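Local coordinates for protein aminoacyltransferase FemA (Staphylococcus aureus, PDB 1LRZ) that adds glycines 2 and 3 of the pentaglycine bridge of staphylococcal peptidoglycan, using glycyl-tRNA as the donor, at residues Leu85-Phe90 / Phe132-Asn137; Glu92-Val97 / Phe397-Asn402. All coordinates share one frame; numbering follows the deposited sequence.

Contact 1 of 2, residues Leu85-Phe90 / Phe132-Asn137; sequences LVHFFF and FDKMSN
A Met-aromatic contact between Phe90 and Met135 fastens helix 130-137 to helix 83-98, the helix of a beta-alpha-beta crossover between the parallel strands 67-78 and 102-107. Met135 SD stands 4.0 Å from the centroid of the Phe90 ring, only 10° off the ring normal. Its methyl lies over the same face, off centre toward CG and CD1; Met135 CE is 3.5 Å from Phe90 CD1 and makes a CH-pi contact. Bends at chi2 and chi3 fold the thioether down onto the face, which suits the flexible, polarisable methionine. Phe89 CD1 covers the opposite face, so the ring is sandwiched between Phe89 and Met135 and also touches Pro76 of strand 67-78.

On the more open flank, Lys134 crosses His87 at about a right angle. With CG anti to the backbone N (chi1 173°), the lysine chain starts toward helix 83-98 and then bends at chi2 and chi3, laying its methylenes at the imidazole edge. This contact buries His87 ND1, which finds no hydrogen-bond partner in the model. A neighbouring ammonium would probably discourage a second proton on this imidazole. Lys134 NZ is near but not bonded; closest is Lys134 CE, 3.6 Å from His87 ND1.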
loop_
_atom_site.group_PDB
_atom_site.type_symbol
_atom_site.label_atom_id
_atom_site.label_comp_id
_atom_site.label_asym_id
_atom_site.label_seq_id
_atom_site.Cartn_x
_atom_site.Cartn_y
_atom_site.Cartn_z
ATOM N N LEU A 85 14.738 -26.469 5.834
ATOM C CA LEU A 85 13.452 -26.190 6.452
ATOM C C LEU A 85 12.426 -25.908 5.349
ATOM O O LEU A 85 11.292 -26.376 5.408
ATOM C CB LEU A 85 13.567 -24.991 7.400
ATOM C CG LEU A 85 12.277 -24.510 8.058
ATOM C CD1 LEU A 85 11.682 -25.628 8.921
ATOM C CD2 LEU A 85 12.576 -23.282 8.910
ATOM N N VAL A 86 12.826 -25.151 4.332
ATOM C CA VAL A 86 11.906 -24.853 3.239
ATOM C C VAL A 86 11.460 -26.151 2.550
ATOM O O VAL A 86 10.286 -26.326 2.228
ATOM C CB VAL A 86 12.558 -23.899 2.214
ATOM C CG1 VAL A 86 11.733 -23.839 0.947
ATOM C CG2 VAL A 86 12.672 -22.494 2.820
ATOM N N HIS A 87 12.408 -27.059 2.344
ATOM C CA HIS A 87 12.131 -28.344 1.708
ATOM C C HIS A 87 11.113 -29.141 2.533
ATOM O O HIS A 87 10.108 -29.624 2.006
ATOM C CB HIS A 87 13.424 -29.145 1.584
ATOM C CG HIS A 87 13.263 -30.437 0.851
ATOM N ND1 HIS A 87 13.461 -30.551 -0.506
ATOM C CD2 HIS A 87 12.906 -31.669 1.288
ATOM C CE1 HIS A 87 13.239 -31.798 -0.877
ATOM N NE2 HIS A 87 12.900 -32.497 0.192
ATOM N N PHE A 88 11.385 -29.270 3.827
ATOM C CA PHE A 88 10.507 -29.987 4.741
ATOM C C PHE A 88 9.093 -29.417 4.710
ATOM O O PHE A 88 8.112 -30.157 4.652
ATOM C CB PHE A 88 11.041 -29.884 6.173
ATOM C CG PHE A 88 10.187 -30.581 7.197
ATOM C CD1 PHE A 88 10.147 -31.973 7.264
ATOM C CD2 PHE A 88 9.419 -29.851 8.089
ATOM C CE1 PHE A 88 9.354 -32.623 8.213
ATOM C CE2 PHE A 88 8.623 -30.493 9.038
ATOM C CZ PHE A 88 8.594 -31.885 9.098
ATOM N N PHE A 89 8.985 -28.096 4.759
ATOM C CA PHE A 89 7.667 -27.473 4.756
ATOM C C PHE A 89 6.838 -27.767 3.514
ATOM O O PHE A 89 5.667 -28.129 3.621
ATOM C CB PHE A 89 7.763 -25.948 4.919
ATOM C CG PHE A 89 6.418 -25.269 4.933
ATOM C CD1 PHE A 89 5.791 -24.906 3.747
ATOM C CD2 PHE A 89 5.743 -25.068 6.130
ATOM C CE1 PHE A 89 4.511 -24.359 3.754
ATOM C CE2 PHE A 89 4.463 -24.522 6.146
ATOM C CZ PHE A 89 3.847 -24.169 4.959
ATOM N N PHE A 90 7.426 -27.597 2.337
ATOM C CA PHE A 90 6.666 -27.825 1.122
ATOM C C PHE A 90 6.328 -29.288 0.864
ATOM O O PHE A 90 5.309 -29.600 0.253
ATOM C CB PHE A 90 7.380 -27.181 -0.070
ATOM C CG PHE A 90 7.234 -25.684 -0.102
ATOM C CD1 PHE A 90 8.254 -24.854 0.348
ATOM C CD2 PHE A 90 6.034 -25.107 -0.518
ATOM C CE1 PHE A 90 8.081 -23.466 0.390
ATOM C CE2 PHE A 90 5.847 -23.725 -0.481
ATOM C CZ PHE A 90 6.879 -22.898 -0.023
ATOM N N PHE A 132 13.488 -21.851 -7.334
ATOM C CA PHE A 132 12.824 -22.396 -8.518
ATOM C C PHE A 132 13.118 -23.890 -8.715
ATOM O O PHE A 132 12.204 -24.680 -8.968
ATOM C CB PHE A 132 13.219 -21.615 -9.781
ATOM C CG PHE A 132 12.783 -20.160 -9.766
ATOM C CD1 PHE A 132 13.629 -19.168 -9.267
ATOM C CD2 PHE A 132 11.516 -19.790 -10.230
ATOM C CE1 PHE A 132 13.227 -17.829 -9.227
ATOM C CE2 PHE A 132 11.097 -18.449 -10.196
ATOM C CZ PHE A 132 11.956 -17.469 -9.693
ATOM N N ASP A 133 14.386 -24.270 -8.594
ATOM C CA ASP A 133 14.790 -25.662 -8.766
ATOM C C ASP A 133 14.198 -26.552 -7.685
ATOM O O ASP A 133 13.721 -27.654 -7.969
ATOM C CB ASP A 133 16.318 -25.783 -8.748
ATOM C CG ASP A 133 16.948 -25.489 -10.107
ATOM O OD1 ASP A 133 18.189 -25.336 -10.176
ATOM O OD2 ASP A 133 16.207 -25.419 -11.113
ATOM N N LYS A 134 14.233 -26.079 -6.443
ATOM C CA LYS A 134 13.683 -26.861 -5.353
ATOM C C LYS A 134 12.180 -27.099 -5.547
ATOM O O LYS A 134 11.699 -28.216 -5.356
ATOM C CB LYS A 134 13.946 -26.178 -4.013
ATOM C CG LYS A 134 13.257 -26.860 -2.835
ATOM C CD LYS A 134 14.154 -26.910 -1.621
ATOM C CE LYS A 134 15.343 -27.829 -1.877
ATOM N NZ LYS A 134 16.216 -27.968 -0.682
ATOM N N MET A 135 11.434 -26.070 -5.940
ATOM C CA MET A 135 9.995 -26.250 -6.136
ATOM C C MET A 135 9.765 -27.254 -7.272
ATOM O O MET A 135 8.921 -28.146 -7.172
ATOM C CB MET A 135 9.312 -24.905 -6.448
ATOM C CG MET A 135 9.173 -23.968 -5.222
ATOM S SD MET A 135 8.294 -24.706 -3.817
ATOM C CE MET A 135 9.594 -25.249 -2.839
ATOM N N SER A 136 10.527 -27.104 -8.351
ATOM C CA SER A 136 10.416 -28.010 -9.489
ATOM C C SER A 136 10.657 -29.457 -9.032
ATOM O O SER A 136 9.880 -30.353 -9.360
ATOM C CB SER A 136 11.437 -27.622 -10.559
ATOM O OG SER A 136 11.222 -28.356 -11.745
ATOM N N ASN A 137 11.726 -29.682 -8.270
ATOM C CA ASN A 137 12.030 -31.023 -7.773
ATOM C C ASN A 137 10.888 -31.599 -6.935
ATOM O O ASN A 137 10.718 -32.813 -6.865
ATOM C CB ASN A 137 13.299 -31.023 -6.919
ATOM C CG ASN A 137 14.530 -30.641 -7.707
ATOM O OD1 ASN A 137 14.681 -31.023 -8.869
ATOM N ND2 ASN A 137 15.430 -29.896 -7.074
#

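Contact 2 of 2, residues Glu92-Val97 / Phe397-Asn402; sequences ELSKYV and FIKPIN
Ser94 OG is gripped from two directions: it gives its proton to Phe90 O, one turn earlier in helix 83-98, and accepts a weak hydrogen bond of 3.1 Å from Lys399 NZ. This places the contact where the helix of the beta-alpha-beta crossover packs against strand 397-400, which lies between strands 102-107 and 141-142 in the seven-stranded sheet and runs antiparallel to both. Serine suits the buried position because its small hydroxyl can fold back onto its own helix and still accept a bond on its outer side. The ammonium meets that oxygen from the side, with an angle near 93° at Ser94 OG between Ser94 CB and Lys399 NZ, and this also brings Lys399 NZ to 3.5 Å from Ser94 CB.

Lys399 reaches across as an extended chain, CG anti to the backbone N (chi1 178°) and the later torsions all near 180°. Its main polar partner is Leu138 O, just beyond helix 130-137, so one ammonium joins strand, crossover helix and the end of a second helix.

Further along, Val97 and Ile401 supply the apolar part, both resting on Cys102, and just past the strand the backbone of Ile401 still hydrogen-bonds to Leu103. Asn402 then N-caps helix 403-411 through its OD1. The branched side chains meet by a methyl from each, Val97 CG2 lying 4.3 Å from Ile401 CD1.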
loop_
_atom_site.group_PDB
_atom_site.type_symbol
_atom_site.label_atom_id
_atom_site.label_comp_id
_atom_site.label_asym_id
_atom_site.label_seq_id
_atom_site.Cartn_x
_atom_site.Cartn_y
_atom_site.Cartn_z
ATOM N N GLU A 92 5.812 -31.475 3.373
ATOM C CA GLU A 92 4.757 -31.787 4.323
ATOM C C GLU A 92 3.446 -31.106 3.951
ATOM O O GLU A 92 2.371 -31.616 4.269
ATOM C CB GLU A 92 5.178 -31.385 5.736
ATOM C CG GLU A 92 6.372 -32.164 6.289
ATOM C CD GLU A 92 6.033 -33.608 6.613
ATOM O OE1 GLU A 92 4.967 -33.843 7.225
ATOM O OE2 GLU A 92 6.833 -34.506 6.272
ATOM N N LEU A 93 3.522 -29.959 3.278
ATOM C CA LEU A 93 2.307 -29.251 2.876
ATOM C C LEU A 93 1.588 -30.096 1.817
ATOM O O LEU A 93 0.356 -30.173 1.796
ATOM C CB LEU A 93 2.648 -27.872 2.303
ATOM C CG LEU A 93 1.481 -27.056 1.738
ATOM C CD1 LEU A 93 0.412 -26.824 2.809
ATOM C CD2 LEU A 93 2.017 -25.720 1.236
ATOM N N SER A 94 2.375 -30.724 0.950
ATOM C CA SER A 94 1.841 -31.582 -0.095
ATOM C C SER A 94 1.103 -32.751 0.556
ATOM O O SER A 94 -0.030 -33.056 0.186
ATOM C CB SER A 94 2.973 -32.117 -0.977
ATOM O OG SER A 94 3.591 -31.065 -1.699
ATOM N N LYS A 95 1.746 -33.395 1.532
ATOM C CA LYS A 95 1.141 -34.524 2.239
ATOM C C LYS A 95 -0.127 -34.068 2.946
ATOM O O LYS A 95 -1.138 -34.777 2.983
ATOM C CB LYS A 95 2.100 -35.084 3.284
ATOM C CG LYS A 95 3.406 -35.625 2.743
ATOM C CD LYS A 95 4.261 -36.164 3.887
ATOM C CE LYS A 95 5.644 -36.574 3.405
ATOM N NZ LYS A 95 6.497 -37.041 4.538
ATOM N N TYR A 96 -0.059 -32.876 3.521
ATOM C CA TYR A 96 -1.194 -32.318 4.233
ATOM C C TYR A 96 -2.394 -32.120 3.305
ATOM O O TYR A 96 -3.500 -32.575 3.609
ATOM C CB TYR A 96 -0.821 -30.972 4.865
ATOM C CG TYR A 96 -1.944 -30.366 5.661
ATOM C CD1 TYR A 96 -2.183 -30.764 6.983
ATOM C CD2 TYR A 96 -2.791 -29.419 5.089
ATOM C CE1 TYR A 96 -3.246 -30.229 7.715
ATOM C CE2 TYR A 96 -3.849 -28.880 5.804
ATOM C CZ TYR A 96 -4.070 -29.290 7.116
ATOM O OH TYR A 96 -5.117 -28.757 7.828
ATOM N N VAL A 97 -2.198 -31.455 2.172
ATOM C CA VAL A 97 -3.345 -31.235 1.304
ATOM C C VAL A 97 -3.874 -32.530 0.688
ATOM O O VAL A 97 -5.043 -32.591 0.318
ATOM C CB VAL A 97 -3.058 -30.201 0.192
ATOM C CG1 VAL A 97 -2.756 -28.841 0.831
ATOM C CG2 VAL A 97 -1.914 -30.675 -0.701
ATOM N N PHE A 397 3.415 -21.005 -8.284
ATOM C CA PHE A 397 3.764 -22.399 -8.522
ATOM C C PHE A 397 2.539 -23.267 -8.244
ATOM O O PHE A 397 1.819 -23.075 -7.252
ATOM C CB PHE A 397 4.926 -22.845 -7.627
ATOM C CG PHE A 397 6.162 -21.995 -7.758
ATOM C CD1 PHE A 397 6.220 -20.733 -7.167
ATOM C CD2 PHE A 397 7.277 -22.463 -8.454
ATOM C CE1 PHE A 397 7.371 -19.949 -7.263
ATOM C CE2 PHE A 397 8.434 -21.684 -8.555
ATOM C CZ PHE A 397 8.479 -20.422 -7.952
ATOM N N ILE A 398 2.314 -24.236 -9.121
ATOM C CA ILE A 398 1.172 -25.120 -8.998
ATOM C C ILE A 398 1.616 -26.573 -8.967
ATOM O O ILE A 398 2.410 -27.006 -9.796
ATOM C CB ILE A 398 0.206 -24.891 -10.180
ATOM C CG1 ILE A 398 -0.483 -23.535 -10.009
ATOM C CG2 ILE A 398 -0.806 -26.032 -10.282
ATOM C CD1 ILE A 398 -1.262 -23.085 -11.223
ATOM N N LYS A 399 1.129 -27.317 -7.981
ATOM C CA LYS A 399 1.459 -28.724 -7.895
ATOM C C LYS A 399 0.174 -29.520 -8.051
ATOM O O LYS A 399 -0.677 -29.538 -7.156
ATOM C CB LYS A 399 2.109 -29.087 -6.567
ATOM C CG LYS A 399 2.398 -30.586 -6.491
ATOM C CD LYS A 399 3.070 -31.004 -5.206
ATOM C CE LYS A 399 3.460 -32.474 -5.275
ATOM N NZ LYS A 399 4.266 -32.868 -4.099
ATOM N N PRO A 400 0.000 -30.164 -9.209
ATOM C CA PRO A 400 -1.204 -30.965 -9.457
ATOM C C PRO A 400 -1.125 -32.204 -8.571
ATOM O O PRO A 400 -0.083 -32.858 -8.540
ATOM C CB PRO A 400 -1.075 -31.334 -10.935
ATOM C CG PRO A 400 -0.208 -30.255 -11.501
ATOM C CD PRO A 400 0.826 -30.064 -10.423
ATOM N N ILE A 401 -2.199 -32.523 -7.849
ATOM C CA ILE A 401 -2.201 -33.711 -6.992
ATOM C C ILE A 401 -2.740 -34.930 -7.753
ATOM O O ILE A 401 -2.212 -36.036 -7.621
ATOM C CB ILE A 401 -3.032 -33.480 -5.721
ATOM C CG1 ILE A 401 -2.442 -32.300 -4.930
ATOM C CG2 ILE A 401 -3.042 -34.752 -4.874
ATOM C CD1 ILE A 401 -1.005 -32.508 -4.503
ATOM N N ASN A 402 -3.800 -34.727 -8.535
ATOM C CA ASN A 402 -4.373 -35.790 -9.363
ATOM C C ASN A 402 -4.290 -35.260 -10.800
ATOM O O ASN A 402 -5.200 -34.573 -11.288
ATOM C CB ASN A 402 -5.829 -36.061 -8.991
ATOM C CG ASN A 402 -6.396 -37.264 -9.727
ATOM O OD1 ASN A 402 -6.171 -37.431 -10.927
ATOM N ND2 ASN A 402 -7.140 -38.104 -9.012
#

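From the N terminus, helix 83-98 supplies the first partner of both contacts, one after the other: 85-90 and then 92-97. Contact 1 closes a loop of 41 residues at helix 130-137. Contact 2 closes one of 299 residues, containing all strands of the nine-stranded sheet and the long helices 245-272 and 277-307, when the chain returns as strand 397-400. Because the segments alternate, the two closures cross. Their centres are about 12 Å apart, and their second partners also touch: Met135 CB packs 3.8 Å from Phe397 CD2. Crossover helix, short helix and returning strand are thus joined pairwise, bringing the chain's C-terminal part into the sheet begun near its N terminus.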